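Side-chain contacts in aminotransferase (Neisseria meningitidis Z2491, PDB 3JTX), which is an aminotransferase that probably moves amino groups between amino acids and keto acids by means of pyridoxal 5'-phosphate bound covalently as a Schiff base: residues 174-177 with 183-186; 222-227 with 237-242; 311-316 with 386-391. All blocks are in the same frame, centred on the assembly; numbering follows the deposited sequence. Where two conformers were deposited one is given.

Contact 1: 174-177 with 183-186; sequences VCSP and SVLD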
loop_
_atom_site.group_PDB
_atom_site.type_symbol
_atom_site.label_atom_id
_atom_site.label_comp_id
_atom_site.label_asym_id
_atom_site.label_seq_id
_atom_site.Cartn_x
_atom_site.Cartn_y
_atom_site.Cartn_z
ATOM N N VAL A 174 -20.763 -0.008 5.825
ATOM C CA VAL A 174 -21.245 -0.245 7.189
ATOM C C VAL A 174 -20.030 -0.301 8.122
ATOM O O VAL A 174 -19.007 -0.874 7.779
ATOM C CB VAL A 174 -22.062 -1.559 7.288
ATOM C CG1 VAL A 174 -22.396 -1.899 8.765
ATOM C CG2 VAL A 174 -23.318 -1.473 6.449
ATOM N N CYS A 175 -20.112 0.351 9.276
ATOM C CA CYS A 175 -19.035 0.290 10.256
ATOM C C CYS A 175 -19.629 -0.317 11.518
ATOM O O CYS A 175 -20.445 0.321 12.191
ATOM C CB CYS A 175 -18.453 1.677 10.524
ATOM S SG CYS A 175 -17.006 1.670 11.622
ATOM N N SER A 176 -19.254 -1.564 11.804
ATOM C CA SER A 176 -19.888 -2.357 12.866
ATOM C C SER A 176 -18.893 -3.300 13.531
ATOM O O SER A 176 -18.398 -4.206 12.870
ATOM C CB SER A 176 -21.041 -3.173 12.291
ATOM O OG SER A 176 -21.737 -3.867 13.315
ATOM N N PRO A 177 -18.579 -3.089 14.829
ATOM C CA PRO A 177 -19.027 -1.985 15.699
ATOM C C PRO A 177 -18.672 -0.618 15.147
ATOM O O PRO A 177 -17.608 -0.453 14.551
ATOM C CB PRO A 177 -18.256 -2.217 17.002
ATOM C CG PRO A 177 -17.962 -3.683 16.997
ATOM C CD PRO A 177 -17.765 -4.071 15.572
ATOM N N SER A 183 -22.174 1.154 18.112
ATOM C CA SER A 183 -23.339 0.384 17.728
ATOM C C SER A 183 -22.956 -0.783 16.838
ATOM O O SER A 183 -22.138 -0.634 15.915
ATOM C CB SER A 183 -24.336 1.255 16.961
ATOM O OG SER A 183 -25.453 0.455 16.535
ATOM N N VAL A 184 -23.565 -1.933 17.104
ATOM C CA VAL A 184 -23.395 -3.113 16.256
ATOM C C VAL A 184 -24.684 -3.296 15.447
ATOM O O VAL A 184 -25.770 -3.476 16.019
ATOM C CB VAL A 184 -23.074 -4.359 17.112
ATOM C CG1 VAL A 184 -23.098 -5.645 16.281
ATOM C CG2 VAL A 184 -21.694 -4.183 17.797
ATOM N N LEU A 185 -24.576 -3.228 14.123
ATOM C CA LEU A 185 -25.745 -3.404 13.269
ATOM C C LEU A 185 -26.320 -4.804 13.530
ATOM O O LEU A 185 -25.584 -5.798 13.554
ATOM C CB LEU A 185 -25.377 -3.230 11.794
ATOM C CG LEU A 185 -26.557 -3.080 10.834
ATOM C CD1 LEU A 185 -27.374 -1.820 11.156
ATOM C CD2 LEU A 185 -26.100 -3.094 9.390
ATOM N N ASP A 186 -27.625 -4.881 13.748
ATOM C CA ASP A 186 -28.211 -6.136 14.172
ATOM C C ASP A 186 -28.885 -6.870 13.008
ATOM O O ASP A 186 -28.768 -6.447 11.867
ATOM C CB ASP A 186 -29.135 -5.898 15.357
ATOM C CG ASP A 186 -30.296 -4.973 15.046
ATOM O OD1 ASP A 186 -30.504 -4.568 13.876
ATOM O OD2 ASP A 186 -31.003 -4.620 16.013
HETATM O O HOH W 1 -22.879 -0.746 13.265
HETATM O O HOH W 2 -23.056 -6.056 12.617
#

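Contact 2: 222-227 with 237-242; sequences GCLQAA and LLMFTS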
loop_
_atom_site.group_PDB
_atom_site.type_symbol
_atom_site.label_atom_id
_atom_site.label_comp_id
_atom_site.label_asym_id
_atom_site.label_seq_id
_atom_site.Cartn_x
_atom_site.Cartn_y
_atom_site.Cartn_z
ATOM N N GLY A 222 -21.352 -10.162 12.670
ATOM C CA GLY A 222 -20.619 -9.684 11.502
ATOM C C GLY A 222 -21.466 -9.826 10.237
ATOM O O GLY A 222 -22.474 -10.544 10.216
ATOM N N CYS A 223 -21.064 -9.104 9.201
ATOM C CA CYS A 223 -21.787 -9.081 7.921
ATOM C C CYS A 223 -21.960 -10.484 7.334
ATOM O O CYS A 223 -23.057 -10.885 6.952
ATOM C CB CYS A 223 -21.043 -8.183 6.926
ATOM S SG CYS A 223 -21.709 -8.171 5.231
ATOM N N LEU A 224 -20.865 -11.240 7.262
ATOM C CA LEU A 224 -20.931 -12.582 6.639
ATOM C C LEU A 224 -21.793 -13.546 7.455
ATOM O O LEU A 224 -22.553 -14.328 6.901
ATOM C CB LEU A 224 -19.522 -13.157 6.395
ATOM C CG LEU A 224 -18.602 -12.360 5.458
ATOM C CD1 LEU A 224 -17.325 -13.144 5.114
ATOM C CD2 LEU A 224 -19.344 -11.948 4.167
ATOM N N GLN A 225 -21.720 -13.434 8.775
ATOM C CA GLN A 225 -22.569 -14.219 9.663
ATOM C C GLN A 225 -24.051 -13.832 9.524
ATOM O O GLN A 225 -24.920 -14.685 9.566
ATOM C CB GLN A 225 -22.110 -14.018 11.119
ATOM C CG GLN A 225 -22.966 -14.732 12.163
ATOM C CD GLN A 225 -22.398 -14.596 13.561
ATOM O OE1 GLN A 225 -21.951 -13.520 13.955
ATOM N NE2 GLN A 225 -22.403 -15.704 14.318
ATOM N N ALA A 226 -24.326 -12.539 9.367
ATOM C CA ALA A 226 -25.705 -12.058 9.176
ATOM C C ALA A 226 -26.308 -12.634 7.880
ATOM O O ALA A 226 -27.458 -13.087 7.873
ATOM C CB ALA A 226 -25.749 -10.542 9.147
ATOM N N ALA A 227 -25.513 -12.643 6.810
ATOM C CA ALA A 227 -25.934 -13.235 5.543
ATOM C C ALA A 227 -26.288 -14.699 5.723
ATOM O O ALA A 227 -27.361 -15.148 5.297
ATOM C CB ALA A 227 -24.846 -13.087 4.486
ATOM N N LEU A 237 -20.865 -8.780 -1.250
ATOM C CA LEU A 237 -20.536 -8.529 0.164
ATOM C C LEU A 237 -19.051 -8.702 0.384
ATOM O O LEU A 237 -18.481 -9.692 -0.050
ATOM C CB LEU A 237 -21.233 -9.527 1.093
ATOM C CG LEU A 237 -22.746 -9.652 1.078
ATOM C CD1 LEU A 237 -23.176 -10.632 2.187
ATOM C CD2 LEU A 237 -23.400 -8.278 1.271
ATOM N N LEU A 238 -18.433 -7.743 1.066
ATOM C CA LEU A 238 -17.046 -7.848 1.472
ATOM C C LEU A 238 -16.916 -7.317 2.895
ATOM O O LEU A 238 -17.389 -6.227 3.191
ATOM C CB LEU A 238 -16.147 -7.035 0.559
ATOM C CG LEU A 238 -15.933 -7.535 -0.877
ATOM C CD1 LEU A 238 -15.165 -6.451 -1.640
ATOM C CD2 LEU A 238 -15.193 -8.898 -0.923
HETATM N N MSE A 239 -16.286 -8.100 3.768
HETATM C CA MSE A 239 -15.904 -7.615 5.079
HETATM C C MSE A 239 -14.436 -7.197 5.054
HETATM O O MSE A 239 -13.609 -7.832 4.404
HETATM C CB MSE A 239 -16.120 -8.704 6.131
HETATM C CG MSE A 239 -15.126 -9.823 6.032
HETATM SE SE MSE A 239 -15.141 -11.110 7.486
HETATM C CE MSE A 239 -14.494 -10.201 8.912
ATOM N N PHE A 240 -14.122 -6.121 5.768
ATOM C CA PHE A 240 -12.769 -5.614 5.897
ATOM C C PHE A 240 -12.420 -5.674 7.372
ATOM O O PHE A 240 -13.174 -5.163 8.226
ATOM C CB PHE A 240 -12.705 -4.157 5.411
ATOM C CG PHE A 240 -12.895 -4.007 3.960
ATOM C CD1 PHE A 240 -14.167 -4.069 3.393
ATOM C CD2 PHE A 240 -11.798 -3.805 3.127
ATOM C CE1 PHE A 240 -14.344 -3.939 2.058
ATOM C CE2 PHE A 240 -11.973 -3.669 1.759
ATOM C CZ PHE A 240 -13.251 -3.737 1.218
ATOM N N THR A 241 -11.320 -6.339 7.706
ATOM C CA THR A 241 -10.870 -6.327 9.076
ATOM C C THR A 241 -9.364 -6.244 9.212
ATOM O O THR A 241 -8.644 -6.210 8.214
ATOM C CB THR A 241 -11.477 -7.465 9.899
ATOM O OG1 THR A 241 -11.291 -7.160 11.286
ATOM C CG2 THR A 241 -10.855 -8.842 9.551
ATOM N N SER A 242 -8.898 -6.204 10.461
ATOM C CA SER A 242 -7.565 -5.805 10.768
ATOM C C SER A 242 -7.123 -6.375 12.097
ATOM O O SER A 242 -7.947 -6.643 12.971
ATOM C CB SER A 242 -7.585 -4.268 10.842
ATOM O OG SER A 242 -6.408 -3.731 11.291
#

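Contact 3: 311-316 with 386-391; sequences IPILQQ and KAAEDI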
loop_
_atom_site.group_PDB
_atom_site.type_symbol
_atom_site.label_atom_id
_atom_site.label_comp_id
_atom_site.label_asym_id
_atom_site.label_seq_id
_atom_site.Cartn_x
_atom_site.Cartn_y
_atom_site.Cartn_z
ATOM N N ILE A 311 -18.473 3.474 33.377
ATOM C CA ILE A 311 -19.877 3.711 33.039
ATOM C C ILE A 311 -20.691 4.107 34.280
ATOM O O ILE A 311 -21.387 5.132 34.250
ATOM C CB ILE A 311 -20.518 2.523 32.275
ATOM C CG1 ILE A 311 -19.933 2.415 30.865
ATOM C CG2 ILE A 311 -22.043 2.665 32.229
ATOM C CD1 ILE A 311 -20.267 3.582 29.933
ATOM N N PRO A 312 -20.597 3.328 35.376
ATOM C CA PRO A 312 -21.372 3.727 36.564
ATOM C C PRO A 312 -20.950 5.076 37.161
ATOM O O PRO A 312 -21.783 5.759 37.764
ATOM C CB PRO A 312 -21.151 2.587 37.574
ATOM C CG PRO A 312 -20.211 1.637 36.955
ATOM C CD PRO A 312 -19.838 2.083 35.579
ATOM N N ILE A 313 -19.685 5.468 36.997
ATOM C CA ILE A 313 -19.250 6.790 37.475
ATOM C C ILE A 313 -19.955 7.870 36.644
ATOM O O ILE A 313 -20.585 8.769 37.196
ATOM C CB ILE A 313 -17.710 6.968 37.432
ATOM C CG1 ILE A 313 -17.035 6.020 38.427
ATOM C CG2 ILE A 313 -17.310 8.398 37.787
ATOM C CD1 ILE A 313 -15.528 5.975 38.296
ATOM N N LEU A 314 -19.888 7.748 35.320
ATOM C CA LEU A 314 -20.504 8.748 34.446
ATOM C C LEU A 314 -22.025 8.807 34.619
ATOM O O LEU A 314 -22.640 9.879 34.505
ATOM C CB LEU A 314 -20.153 8.471 32.971
ATOM C CG LEU A 314 -18.690 8.677 32.555
ATOM C CD1 LEU A 314 -18.503 8.252 31.082
ATOM C CD2 LEU A 314 -18.226 10.135 32.811
ATOM N N GLN A 315 -22.635 7.663 34.903
ATOM C CA GLN A 315 -24.095 7.600 35.067
ATOM C C GLN A 315 -24.624 8.411 36.256
ATOM O O GLN A 315 -25.824 8.606 36.371
ATOM C CB GLN A 315 -24.566 6.148 35.164
ATOM C CG GLN A 315 -24.610 5.429 33.822
ATOM C CD GLN A 315 -24.899 3.945 33.958
ATOM O OE1 GLN A 315 -24.622 3.336 34.994
ATOM N NE2 GLN A 315 -25.454 3.355 32.906
ATOM N N GLN A 316 -23.736 8.888 37.124
ATOM C CA GLN A 316 -24.131 9.775 38.204
ATOM C C GLN A 316 -24.694 11.087 37.686
ATOM O O GLN A 316 -25.496 11.696 38.354
ATOM C CB GLN A 316 -22.949 10.080 39.124
ATOM C CG GLN A 316 -22.462 8.895 39.938
ATOM C CD GLN A 316 -21.175 9.203 40.666
ATOM O OE1 GLN A 316 -21.179 9.431 41.862
ATOM N NE2 GLN A 316 -20.076 9.251 39.940
ATOM N N LYS A 386 -10.097 8.130 36.979
ATOM C CA LYS A 386 -9.873 9.504 37.448
ATOM C C LYS A 386 -10.471 10.527 36.482
ATOM O O LYS A 386 -11.041 11.516 36.917
ATOM C CB LYS A 386 -8.395 9.808 37.621
ATOM C CG LYS A 386 -8.149 11.245 38.035
ATOM C CD LYS A 386 -6.703 11.515 38.370
ATOM C CE LYS A 386 -6.566 12.873 39.063
ATOM N NZ LYS A 386 -6.756 13.992 38.111
ATOM N N ALA A 387 -10.305 10.304 35.181
ATOM C CA ALA A 387 -10.916 11.188 34.182
ATOM C C ALA A 387 -12.443 11.229 34.351
ATOM O O ALA A 387 -13.044 12.308 34.349
ATOM C CB ALA A 387 -10.529 10.747 32.763
ATOM N N ALA A 388 -13.064 10.061 34.537
ATOM C CA ALA A 388 -14.520 9.983 34.669
ATOM C C ALA A 388 -14.987 10.759 35.903
ATOM O O ALA A 388 -15.950 11.522 35.849
ATOM C CB ALA A 388 -14.984 8.521 34.736
ATOM N N GLU A 389 -14.282 10.564 37.010
ATOM C CA GLU A 389 -14.561 11.287 38.250
ATOM C C GLU A 389 -14.424 12.798 38.082
ATOM O O GLU A 389 -15.268 13.554 38.540
ATOM C CB GLU A 389 -13.631 10.796 39.360
ATOM C CG GLU A 389 -13.975 9.397 39.851
ATOM C CD GLU A 389 -12.910 8.801 40.757
ATOM O OE1 GLU A 389 -11.805 9.389 40.872
ATOM O OE2 GLU A 389 -13.175 7.735 41.355
ATOM N N ASP A 390 -13.366 13.230 37.408
ATOM C CA ASP A 390 -13.132 14.650 37.182
ATOM C C ASP A 390 -14.199 15.249 36.266
ATOM O O ASP A 390 -14.665 16.359 36.516
ATOM C CB ASP A 390 -11.718 14.887 36.625
ATOM C CG ASP A 390 -10.612 14.564 37.655
ATOM O OD1 ASP A 390 -10.917 14.470 38.860
ATOM O OD2 ASP A 390 -9.447 14.394 37.260
ATOM N N ILE A 391 -14.598 14.520 35.220
ATOM C CA ILE A 391 -15.653 15.005 34.327
ATOM C C ILE A 391 -16.971 15.199 35.117
ATOM O O ILE A 391 -17.619 16.242 35.017
ATOM C CB ILE A 391 -15.864 14.066 33.105
ATOM C CG1 ILE A 391 -14.635 14.093 32.190
ATOM C CG2 ILE A 391 -17.108 14.472 32.297
ATOM C CD1 ILE A 391 -14.544 12.936 31.180
#

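Contact 1: 174-177 with 183-186
S176 and L185 are the polar join of a buried loop closure, in which the chain leaves strand 169-175, makes a short turn and comes back beside itself before entering helix 187-200. The bond is made by the serine hydroxyl and a backbone amide: L185 N gives its hydrogen to S176 OG at 3.0 Å, bent to 145°. With OG anti to the serine's own N (chi1 -175°), the hydroxyl extends across the gap to the returning chain. It also donates to a water 2.6 Å from OG, and that water in turn donates to L185 O. The hydroxyl thus accepts one bond, gives another, and holds L185 N directly and L185 O through the water. A second water lies between the chains, donating to C175 O and, at 2.8 Å, to S183 O, with a weak bond from L185 N. Apolar groups pack on both sides of these polar links. V174 CG1 meets L185 CD2 at 3.9 Å, the two side chains crossing at about a right angle, and W190 of helix 187-200 packs on both. Further along, P177 and V184 lie side by side and point the same way, ring atom CG resting 3.8 Å from V184 CG2. P177 also directs its CA-H at S183 O. The peptide bond before P177 is cis, which brings the CA atoms of S176 and P177 close together at the end of the strand. D186 then caps helix 187-200 through OD1 to G189 N. The sequence SPNNPSG just past a core strand of the large domain is characteristic of many class I and II aminotransferases; as in relatives, an asparagine of this loop probably contacts the cofactor.

Contact 2: 222-227 with 237-242
Helix 223-227 runs roughly antiparallel to strand 237-242, at 146° with a closest axis approach of 9.0 Å, and C223 has its CA nearest that of M239. No hydrogen bond joins the two, and the contact is carried by apolar branches. L237 sends CD1 against A227 CB at 3.8 Å; C223 SG, in one of its two conformers, lies one turn earlier in the helix and probably borders the same methyl. With chi1 at -58° the CG of L237 is anti to the carbonyl carbon, which aims the branch at the helix. The end of L224 comes in from the flank: CD1 lies 3.8 Å from SE of M239, a selenomethionine, and CD2 faces L237 CB. The L224 and M239 side chains cross at about a right angle, the latter bent at its third torsion (-70°). This is the helix-on-strand packing of a beta-alpha-beta unit, strand 203-207, helix 223-229, strand 237-242, in the mixed sheet of the large domain. F194 of helix 187-200 also packs on L237, while L238 and F240 meet F107 of helix 100-111. At the far end of the strand, S242 OG bonds the cofactor phosphate oxygen OP2 of the modified lysine at position 245.

Contact 3: 311-316 with 386-391
I313 faces A388 and E389 with its short branch foremost. CG2 lies anti to the isoleucine N and points into the neighbouring helix, 3.8 Å from A388 CB and equally close to E389 N. The methyl therefore rests against the helix backbone as well as its side chains. The longer branch runs past it to E389, where CD1 comes within 4.1 Å of CG; the two side chains cross obliquely, and it is the aliphatic part of the glutamate that makes the touch. L314 approaches A388 from another side. Its CB does not point at the partner helix, but with chi1 at -68° and an extended chi2 the end swings closer, and CD2 lies 4.1 Å from A388 CB. The alanine methyl is thus touched by two branched side chains, and its small size goes with a close backbone approach, the CA atoms of L314 and A388 being 6.1 Å apart. Here the C-terminal part of the long helix 294-314 packs against helix 381-394, consistent with the small, C-terminal domain of fold type I aminotransferases. I313 also touches V385 and V392 of that second helix, while L314 also touches I329 of strand 328-332, so the pair spans from the helix surface to the sheet. Beside the contact, Q316 folds back on its own segment: NE2 donates to I313 O at 2.8 Å and nearly straight (167°), the oxygen lying in the amide plane. I313 O takes Q316 N as well, so two bonds grip it, and Q316 OE1 is bonded by R396 NH2. On helix 381-394, K386 NZ forms a salt bridge with D390, whose OD2 offers its syn lone pair.

Contacts 1, 2 and 3 follow one another along the chain, each closing before the next opens. Contacts 1 and 2 both reach the seven-stranded mixed sheet, through strands 169-175 and 237-242 with strand 203-207 between them; their centres are 11 Å apart and their nearest atoms about 6 Å. Helix 187-200 borders both, W190 touching residues of each. Contact 3 stands apart, its centre 26 Å from contact 1 and 35 Å from contact 2, on the other side of the chain's centre from contact 2. The first two thus belong to the core that carries the cofactor, and the third to helices packed beside the three-stranded antiparallel sheet.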